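Local coordinates for protein pyridine nucleotide-disulphide oxidoreductase dimerisation region (Escherichia coli BL21, PDB 6KYY) that is a hypochlorous acid-induced flavoprotein disulfide reductase that binds FAD and copper(II) and is probably involved in resistance to reactive chlorine species, at residues Arg203-Ile212 with Leu345-Glu353; Ala360-Val369 with Thr381-Lys392. One frame throughout, in Å; residues are numbered along the deposited sequence.

Contact 1 (Arg203-Ile212 with Leu345-Glu353); sequences REDRDIADNI and LSRVGMTEE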
loop_
_atom_site.group_PDB
_atom_site.type_symbol
_atom_site.label_atom_id
_atom_site.label_comp_id
_atom_site.label_asym_id
_atom_site.label_seq_id
_atom_site.Cartn_x
_atom_site.Cartn_y
_atom_site.Cartn_z
ATOM N N ARG B 203 20.901 14.133 -2.962
ATOM C CA ARG B 203 19.774 14.576 -3.772
ATOM C C ARG B 203 18.480 14.698 -2.978
ATOM O O ARG B 203 17.477 15.170 -3.525
ATOM C CB ARG B 203 19.559 13.619 -4.951
ATOM C CG ARG B 203 20.419 13.928 -6.165
ATOM C CD ARG B 203 20.063 13.026 -7.336
ATOM N NE ARG B 203 20.350 11.622 -7.051
ATOM C CZ ARG B 203 21.117 10.847 -7.811
ATOM N NH1 ARG B 203 21.323 9.581 -7.475
ATOM N NH2 ARG B 203 21.678 11.338 -8.909
ATOM N N GLU B 204 18.476 14.291 -1.712
ATOM C CA GLU B 204 17.306 14.393 -0.858
ATOM C C GLU B 204 17.481 15.544 0.128
ATOM O O GLU B 204 18.519 16.207 0.178
ATOM C CB GLU B 204 17.064 13.074 -0.123
ATOM C CG GLU B 204 17.096 11.842 -1.015
ATOM C CD GLU B 204 15.847 11.701 -1.861
ATOM O OE1 GLU B 204 14.851 12.395 -1.573
ATOM O OE2 GLU B 204 15.860 10.891 -2.813
ATOM N N ASP B 205 16.443 15.782 0.924
ATOM C CA ASP B 205 16.522 16.795 1.965
ATOM C C ASP B 205 17.368 16.293 3.127
ATOM O O ASP B 205 17.502 15.088 3.354
ATOM C CB ASP B 205 15.125 17.163 2.461
ATOM C CG ASP B 205 14.474 18.239 1.620
ATOM O OD1 ASP B 205 15.184 19.176 1.200
ATOM O OD2 ASP B 205 13.252 18.145 1.381
ATOM N N ARG B 206 17.950 17.237 3.870
ATOM C CA ARG B 206 18.757 16.857 5.022
ATOM C C ARG B 206 17.904 16.268 6.137
ATOM O O ARG B 206 18.363 15.374 6.857
ATOM C CB ARG B 206 19.548 18.063 5.534
ATOM C CG ARG B 206 20.698 18.491 4.627
ATOM C CD ARG B 206 21.639 17.334 4.323
ATOM N NE ARG B 206 21.306 16.675 3.063
ATOM C CZ ARG B 206 21.735 15.467 2.713
ATOM N NH1 ARG B 206 22.523 14.778 3.525
ATOM N NH2 ARG B 206 21.375 14.948 1.547
ATOM N N ASP B 207 16.663 16.738 6.288
ATOM C CA ASP B 207 15.816 16.243 7.370
ATOM C C ASP B 207 15.434 14.784 7.155
ATOM O O ASP B 207 15.357 14.011 8.118
ATOM C CB ASP B 207 14.567 17.115 7.511
ATOM C CG ASP B 207 13.951 17.473 6.174
ATOM O OD1 ASP B 207 14.104 18.635 5.742
ATOM O OD2 ASP B 207 13.311 16.596 5.559
ATOM N N ILE B 208 15.194 14.383 5.908
ATOM C CA ILE B 208 14.894 12.980 5.634
ATOM C C ILE B 208 16.167 12.150 5.473
ATOM O O ILE B 208 16.165 10.956 5.789
ATOM C CB ILE B 208 13.985 12.842 4.401
ATOM C CG1 ILE B 208 14.604 13.517 3.176
ATOM C CG2 ILE B 208 12.608 13.416 4.689
ATOM C CD1 ILE B 208 13.883 13.201 1.884
ATOM N N ALA B 209 17.255 12.751 4.987
ATOM C CA ALA B 209 18.531 12.041 4.957
ATOM C C ALA B 209 19.019 11.740 6.367
ATOM O O ALA B 209 19.547 10.653 6.631
ATOM C CB ALA B 209 19.574 12.855 4.191
ATOM N N ASP B 210 18.852 12.694 7.286
ATOM C CA ASP B 210 19.201 12.445 8.680
ATOM C C ASP B 210 18.334 11.342 9.271
ATOM O O ASP B 210 18.826 10.486 10.014
ATOM C CB ASP B 210 19.061 13.728 9.499
ATOM C CG ASP B 210 20.151 14.736 9.198
ATOM O OD1 ASP B 210 19.944 15.937 9.475
ATOM O OD2 ASP B 210 21.211 14.328 8.679
ATOM N N ASN B 211 17.038 11.344 8.947
ATOM C CA ASN B 211 16.145 10.310 9.459
ATOM C C ASN B 211 16.539 8.933 8.941
ATOM O O ASN B 211 16.498 7.946 9.684
ATOM C CB ASN B 211 14.699 10.633 9.085
ATOM C CG ASN B 211 13.692 9.927 9.975
ATOM O OD1 ASN B 211 13.786 8.722 10.206
ATOM N ND2 ASN B 211 12.721 10.679 10.479
ATOM N N ILE B 212 16.927 8.846 7.667
ATOM C CA ILE B 212 17.332 7.564 7.101
ATOM C C ILE B 212 18.622 7.077 7.750
ATOM O O ILE B 212 18.782 5.882 8.028
ATOM C CB ILE B 212 17.470 7.677 5.571
ATOM C CG1 ILE B 212 16.095 7.856 4.925
ATOM C CG2 ILE B 212 18.168 6.456 5.001
ATOM C CD1 ILE B 212 16.149 8.144 3.443
ATOM N N LEU B 345 11.336 4.747 1.453
ATOM C CA LEU B 345 11.333 6.184 1.191
ATOM C C LEU B 345 10.788 6.419 -0.212
ATOM O O LEU B 345 11.448 6.088 -1.201
ATOM C CB LEU B 345 12.743 6.760 1.333
ATOM C CG LEU B 345 12.977 8.269 1.177
ATOM C CD1 LEU B 345 13.276 8.655 -0.271
ATOM C CD2 LEU B 345 11.805 9.077 1.729
ATOM N N SER B 346 9.597 7.005 -0.298
ATOM C CA SER B 346 8.955 7.309 -1.568
ATOM C C SER B 346 8.886 8.817 -1.768
ATOM O O SER B 346 8.735 9.580 -0.810
ATOM C CB SER B 346 7.551 6.703 -1.629
ATOM O OG SER B 346 7.620 5.290 -1.662
ATOM N N ARG B 347 8.991 9.245 -3.025
ATOM C CA ARG B 347 9.155 10.661 -3.319
ATOM C C ARG B 347 8.517 11.013 -4.655
ATOM O O ARG B 347 8.459 10.191 -5.574
ATOM C CB ARG B 347 10.638 11.049 -3.335
ATOM C CG ARG B 347 11.232 11.289 -1.960
ATOM C CD ARG B 347 11.659 12.733 -1.805
ATOM N NE ARG B 347 12.596 13.123 -2.854
ATOM C CZ ARG B 347 12.388 14.118 -3.709
ATOM N NH1 ARG B 347 11.274 14.833 -3.639
ATOM N NH2 ARG B 347 13.296 14.400 -4.634
ATOM N N VAL B 348 8.043 12.255 -4.745
ATOM C CA VAL B 348 7.568 12.835 -5.995
ATOM C C VAL B 348 7.695 14.343 -5.860
ATOM O O VAL B 348 7.618 14.888 -4.757
ATOM C CB VAL B 348 6.114 12.398 -6.315
ATOM C CG1 VAL B 348 5.141 12.975 -5.298
ATOM C CG2 VAL B 348 5.722 12.808 -7.730
ATOM N N GLY B 349 7.908 15.019 -6.985
ATOM C CA GLY B 349 8.075 16.456 -6.944
ATOM C C GLY B 349 9.428 16.853 -6.372
ATOM O O GLY B 349 10.327 16.034 -6.177
ATOM N N MET B 350 9.556 18.146 -6.093
ATOM C CA MET B 350 10.823 18.694 -5.637
ATOM C C MET B 350 10.965 18.575 -4.125
ATOM O O MET B 350 9.978 18.506 -3.387
ATOM C CB MET B 350 10.975 20.160 -6.051
ATOM C CG MET B 350 9.693 20.972 -6.053
ATOM S SD MET B 350 9.995 22.639 -6.678
ATOM C CE MET B 350 8.434 23.001 -7.474
ATOM N N THR B 351 12.217 18.546 -3.675
ATOM C CA THR B 351 12.526 18.547 -2.257
ATOM C C THR B 351 12.270 19.930 -1.661
ATOM O O THR B 351 11.990 20.902 -2.368
ATOM C CB THR B 351 13.983 18.146 -2.026
ATOM O OG1 THR B 351 14.840 19.017 -2.774
ATOM C CG2 THR B 351 14.221 16.717 -2.473
ATOM N N GLU B 352 12.370 20.013 -0.332
ATOM C CA GLU B 352 12.291 21.315 0.315
ATOM C C GLU B 352 13.466 22.196 -0.082
ATOM O O GLU B 352 13.312 23.416 -0.205
ATOM C CB GLU B 352 12.233 21.155 1.836
ATOM C CG GLU B 352 11.968 22.455 2.581
ATOM C CD GLU B 352 12.196 22.331 4.074
ATOM O OE1 GLU B 352 12.248 21.188 4.576
ATOM O OE2 GLU B 352 12.325 23.377 4.744
ATOM N N GLU B 353 14.639 21.595 -0.301
ATOM C CA GLU B 353 15.806 22.359 -0.728
ATOM C C GLU B 353 15.520 23.129 -2.012
ATOM O O GLU B 353 15.784 24.333 -2.100
ATOM C CB GLU B 353 17.002 21.424 -0.918
ATOM C CG GLU B 353 17.735 21.076 0.367
ATOM C CD GLU B 353 18.813 22.082 0.716
ATOM O OE1 GLU B 353 19.230 22.845 -0.181
ATOM O OE2 GLU B 353 19.243 22.110 1.889
#
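Glu204 and Arg347 form a salt bridge where the loop before helix 206-218, part of the Rossmann-type nucleotide-binding region, meets strand 345-349 of the dimerisation domain. The CB of Arg347 leaves the strand toward this loop. Its CG passes Glu204 OE1, and CD lies 3.2 Å from that oxygen and also approaches Ile208 CD1. NE then reaches Glu204 OE1 at 2.7 Å, a weak, bent hydrogen bond (127°). Carboxylate and guanidinium planes stand 77° apart. Bends at chi2 and chi3 (chi3 -56°) turn the tip back to its own strand, where NH1 bonds Gly349 O at 3.0 Å; Thr351 CG2 lies over one guanidinium face, displaced toward its rim. The other carboxylate oxygen of buried Glu204, OE2, is held by the hydroxyls of Tyr337 and Tyr175. Farther along the helix, Ile212 CD1 packs on Leu345 CG at 3.9 Å, crossing it at about a right angle. Asp205 addresses the start of helix 352-358, just after the N-cap Thr351, and both its oxygens use syn lone pairs: OD2 accepts from Glu352 N at 2.7 Å, and OD1 from Glu353 N at 2.9 Å.

Contact 2 (Ala360-Val369 with Thr381-Lys392); sequences ADIQVVTLPV and TRGVLKAIVDNK
With CG anti to the backbone N (chi1 -166°), the Asp361 carboxylate is carried beside Asn391, whose CG lies next to its own backbone N (chi1 -84°). This puts Asn391 ND2 3.4 Å from Asp361 OD1, a weak hydrogen bond at one end of an antiparallel ladder. The ladder joins strand 362-368, outermost within this chain, to strand 384-390 in the five-stranded sheet of the dimerisation domain. The extended Gln363 crosses Asn391 at about a right angle, and Gln363 NE2 gives Asn391 OD1 a weak bond, while Gln363 OE1 accepts from the backbone N of Lys448, the C-terminal residue. Hydrogen-bonded pairs Gln363-Val389, Val365-Ala387 and Leu367-Leu385 each exchange two backbone bonds; Leu367 N to Leu385 O, at 2.8 Å, is nearly straight (175°). Just past the Ile362-Asp390 pair, Asn391 N donates to Asp361 O.

The side chains of these three pairs share one face, where Val365 and Leu367 meet Leu443 of helix 439-443. On the other face, Ile362 and Val364 both lie alongside Ile388, Val364 as its direct non-hydrogen-bonded partner and Ile362 one such pair along; Ile362 CB is 3.9 Å from Ile388 CG2. Helix 352-358 covers this patch through Ala355, Glu352 and Arg356. Val364 CG1 also rests 3.8 Å from CE of Lys386, whose NZ continues to salt bridges with Glu352 and Asp207. Thr366 CG2 meets Val384 CG2 nearby, the two side chains crossing at a slant.

Beyond the paired strands, Val369 points toward segment 381-392. Its N makes a weak bond to Gly383 O at 3.5 Å, and its two methyls lie along the backbone leading into strand 384-390: CG1 lies 3.3 Å from Arg382 O and CG2 3.4 Å from Val384 N.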
loop_
_atom_site.group_PDB
_atom_site.type_symbol
_atom_site.label_atom_id
_atom_site.label_comp_id
_atom_site.label_asym_id
_atom_site.label_seq_id
_atom_site.Cartn_x
_atom_site.Cartn_y
_atom_site.Cartn_z
ATOM N N ALA B 360 9.326 30.794 -4.384
ATOM C CA ALA B 360 7.880 30.764 -4.267
ATOM C C ALA B 360 7.461 30.912 -2.805
ATOM O O ALA B 360 8.266 30.778 -1.878
ATOM C CB ALA B 360 7.322 29.467 -4.852
ATOM N N ASP B 361 6.178 31.198 -2.607
ATOM C CA ASP B 361 5.597 31.296 -1.269
ATOM C C ASP B 361 5.138 29.900 -0.868
ATOM O O ASP B 361 4.037 29.469 -1.219
ATOM C CB ASP B 361 4.450 32.298 -1.249
ATOM C CG ASP B 361 4.043 32.687 0.157
ATOM O OD1 ASP B 361 2.840 32.938 0.379
ATOM O OD2 ASP B 361 4.926 32.742 1.038
ATOM N N ILE B 362 5.984 29.186 -0.132
ATOM C CA ILE B 362 5.754 27.781 0.163
ATOM C C ILE B 362 5.445 27.601 1.643
ATOM O O ILE B 362 5.763 28.442 2.490
ATOM C CB ILE B 362 6.950 26.899 -0.249
ATOM C CG1 ILE B 362 8.201 27.292 0.538
ATOM C CG2 ILE B 362 7.196 27.001 -1.745
ATOM C CD1 ILE B 362 9.360 26.344 0.351
ATOM N N GLN B 363 4.810 26.472 1.945
ATOM C CA GLN B 363 4.519 26.048 3.308
ATOM C C GLN B 363 4.872 24.575 3.415
ATOM O O GLN B 363 4.362 23.757 2.642
ATOM C CB GLN B 363 3.046 26.283 3.656
ATOM C CG GLN B 363 2.710 26.096 5.123
ATOM C CD GLN B 363 1.291 26.515 5.445
ATOM O OE1 GLN B 363 0.818 26.332 6.567
ATOM N NE2 GLN B 363 0.602 27.081 4.460
ATOM N N VAL B 364 5.750 24.237 4.355
ATOM C CA VAL B 364 6.252 22.876 4.513
ATOM C C VAL B 364 5.630 22.292 5.773
ATOM O O VAL B 364 5.908 22.754 6.886
ATOM C CB VAL B 364 7.784 22.837 4.581
ATOM C CG1 VAL B 364 8.271 21.401 4.691
ATOM C CG2 VAL B 364 8.385 23.518 3.359
ATOM N N VAL B 365 4.791 21.274 5.600
ATOM C CA VAL B 365 4.133 20.596 6.711
ATOM C C VAL B 365 4.876 19.303 7.008
ATOM O O VAL B 365 5.379 18.634 6.096
ATOM C CB VAL B 365 2.648 20.329 6.404
ATOM C CG1 VAL B 365 1.889 21.641 6.335
ATOM C CG2 VAL B 365 2.499 19.552 5.105
ATOM N N THR B 366 4.953 18.952 8.290
ATOM C CA THR B 366 5.702 17.791 8.748
ATOM C C THR B 366 4.838 16.986 9.705
ATOM O O THR B 366 4.243 17.549 10.629
ATOM C CB THR B 366 7.003 18.214 9.442
ATOM O OG1 THR B 366 7.557 19.353 8.771
ATOM C CG2 THR B 366 8.014 17.080 9.426
ATOM N N LEU B 367 4.768 15.679 9.485
ATOM C CA LEU B 367 4.014 14.778 10.356
ATOM C C LEU B 367 4.871 13.571 10.704
ATOM O O LEU B 367 5.200 12.770 9.804
ATOM C CB LEU B 367 2.711 14.330 9.702
ATOM C CG LEU B 367 1.892 13.364 10.563
ATOM C CD1 LEU B 367 1.555 14.000 11.906
ATOM C CD2 LEU B 367 0.630 12.914 9.846
ATOM N N PRO B 368 5.251 13.397 11.968
ATOM C CA PRO B 368 5.979 12.183 12.352
ATOM C C PRO B 368 5.110 10.950 12.163
ATOM O O PRO B 368 3.893 10.984 12.357
ATOM C CB PRO B 368 6.311 12.417 13.831
ATOM C CG PRO B 368 5.311 13.429 14.294
ATOM C CD PRO B 368 5.023 14.299 13.108
ATOM N N VAL B 369 5.754 9.850 11.768
ATOM C CA VAL B 369 5.022 8.613 11.523
ATOM C C VAL B 369 4.485 8.040 12.830
ATOM O O VAL B 369 3.450 7.359 12.841
ATOM C CB VAL B 369 5.924 7.620 10.763
ATOM C CG1 VAL B 369 5.459 6.187 10.948
ATOM C CG2 VAL B 369 5.954 7.976 9.284
ATOM N N THR B 381 6.769 2.226 13.614
ATOM C CA THR B 381 6.457 3.646 13.709
ATOM C C THR B 381 7.654 4.528 13.381
ATOM O O THR B 381 7.752 5.648 13.896
ATOM C CB THR B 381 5.922 3.974 15.106
ATOM O OG1 THR B 381 7.015 4.272 15.982
ATOM C CG2 THR B 381 5.131 2.795 15.669
ATOM N N ARG B 382 8.573 4.049 12.546
ATOM C CA ARG B 382 9.721 4.838 12.125
ATOM C C ARG B 382 9.391 5.640 10.869
ATOM O O ARG B 382 8.490 5.298 10.099
ATOM C CB ARG B 382 10.930 3.940 11.860
ATOM C CG ARG B 382 11.735 3.588 13.094
ATOM C CD ARG B 382 12.767 2.526 12.769
ATOM N NE ARG B 382 12.231 1.510 11.868
ATOM C CZ ARG B 382 12.839 0.361 11.587
ATOM N NH1 ARG B 382 14.011 0.079 12.140
ATOM N NH2 ARG B 382 12.277 -0.503 10.754
ATOM N N GLY B 383 10.140 6.714 10.668
ATOM C CA GLY B 383 10.006 7.539 9.487
ATOM C C GLY B 383 9.301 8.850 9.784
ATOM O O GLY B 383 9.067 9.227 10.935
ATOM N N VAL B 384 8.953 9.550 8.704
ATOM C CA VAL B 384 8.338 10.869 8.800
ATOM C C VAL B 384 7.625 11.154 7.487
ATOM O O VAL B 384 7.948 10.575 6.449
ATOM C CB VAL B 384 9.398 11.955 9.122
ATOM C CG1 VAL B 384 10.253 12.250 7.898
ATOM C CG2 VAL B 384 8.735 13.223 9.647
ATOM N N LEU B 385 6.634 12.039 7.538
ATOM C CA LEU B 385 5.949 12.538 6.355
ATOM C C LEU B 385 6.186 14.035 6.237
ATOM O O LEU B 385 6.183 14.755 7.241
ATOM C CB LEU B 385 4.444 12.260 6.416
ATOM C CG LEU B 385 3.992 10.810 6.574
ATOM C CD1 LEU B 385 2.513 10.685 6.246
ATOM C CD2 LEU B 385 4.818 9.896 5.691
ATOM N N LYS B 386 6.396 14.502 5.010
ATOM C CA LYS B 386 6.519 15.931 4.768
ATOM C C LYS B 386 6.187 16.209 3.311
ATOM O O LYS B 386 6.527 15.419 2.426
ATOM C CB LYS B 386 7.922 16.449 5.110
ATOM C CG LYS B 386 9.007 15.994 4.155
ATOM C CD LYS B 386 10.316 16.713 4.405
ATOM C CE LYS B 386 10.230 18.173 4.007
ATOM N NZ LYS B 386 11.530 18.863 4.221
ATOM N N ALA B 387 5.504 17.326 3.076
ATOM C CA ALA B 387 5.186 17.777 1.733
ATOM C C ALA B 387 5.278 19.294 1.698
ATOM O O ALA B 387 5.381 19.957 2.733
ATOM C CB ALA B 387 3.800 17.302 1.286
ATOM N N ILE B 388 5.248 19.843 0.489
ATOM C CA ILE B 388 5.449 21.269 0.265
ATOM C C ILE B 388 4.235 21.809 -0.475
ATOM O O ILE B 388 3.884 21.311 -1.552
ATOM C CB ILE B 388 6.741 21.543 -0.518
ATOM C CG1 ILE B 388 7.924 20.867 0.177
ATOM C CG2 ILE B 388 6.986 23.039 -0.641
ATOM C CD1 ILE B 388 8.975 20.361 -0.772
ATOM N N VAL B 389 3.599 22.823 0.102
ATOM C CA VAL B 389 2.419 23.459 -0.468
ATOM C C VAL B 389 2.821 24.831 -0.987
ATOM O O VAL B 389 3.538 25.573 -0.305
ATOM C CB VAL B 389 1.287 23.574 0.567
ATOM C CG1 VAL B 389 0.078 24.274 -0.039
ATOM C CG2 VAL B 389 0.914 22.197 1.095
ATOM N N ASP B 390 2.377 25.161 -2.196
ATOM C CA ASP B 390 2.581 26.488 -2.766
ATOM C C ASP B 390 1.367 27.348 -2.432
ATOM O O ASP B 390 0.233 26.985 -2.764
ATOM C CB ASP B 390 2.800 26.400 -4.276
ATOM C CG ASP B 390 2.755 27.754 -4.960
ATOM O OD1 ASP B 390 2.395 27.799 -6.155
ATOM O OD2 ASP B 390 3.089 28.771 -4.315
ATOM N N ASN B 391 1.606 28.492 -1.788
ATOM C CA ASN B 391 0.515 29.271 -1.212
ATOM C C ASN B 391 -0.265 30.063 -2.255
ATOM O O ASN B 391 -1.466 30.293 -2.074
ATOM C CB ASN B 391 1.057 30.216 -0.140
ATOM C CG ASN B 391 1.197 29.544 1.211
ATOM O OD1 ASN B 391 0.424 28.650 1.557
ATOM N ND2 ASN B 391 2.187 29.974 1.985
ATOM N N LYS B 392 0.386 30.494 -3.338
ATOM C CA LYS B 392 -0.319 31.281 -4.344
ATOM C C LYS B 392 -1.331 30.439 -5.114
ATOM O O LYS B 392 -2.400 30.940 -5.482
ATOM C CB LYS B 392 0.684 31.926 -5.305
ATOM C CG LYS B 392 0.081 32.416 -6.615
ATOM C CD LYS B 392 1.002 33.396 -7.326
ATOM C CE LYS B 392 0.810 34.812 -6.809
ATOM N NZ LYS B 392 1.725 35.776 -7.482
#

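From the N terminus, the chain builds the FAD-binding region and enters the five-stranded parallel sheet, whose strands 190-194 and 221-224 are connected through helix 206-218. Contact 1 closes a long loop, 132 residues between its segments, when strand 345-349 returns beside the start of that helix. Helix 352-358 then leads directly into strand 362-368, and contact 2 closes a short loop containing helix 373-377. The loops follow in series, neither nesting nor crossing. Both involve the antiparallel sheet: contact 1 fixes it to the nucleotide-binding region, contact 2 adds its outermost strand within this chain, 362-368. They meet at Lys386 of contact 2, whose NZ forms salt bridges with Glu352 and Asp207 of contact 1.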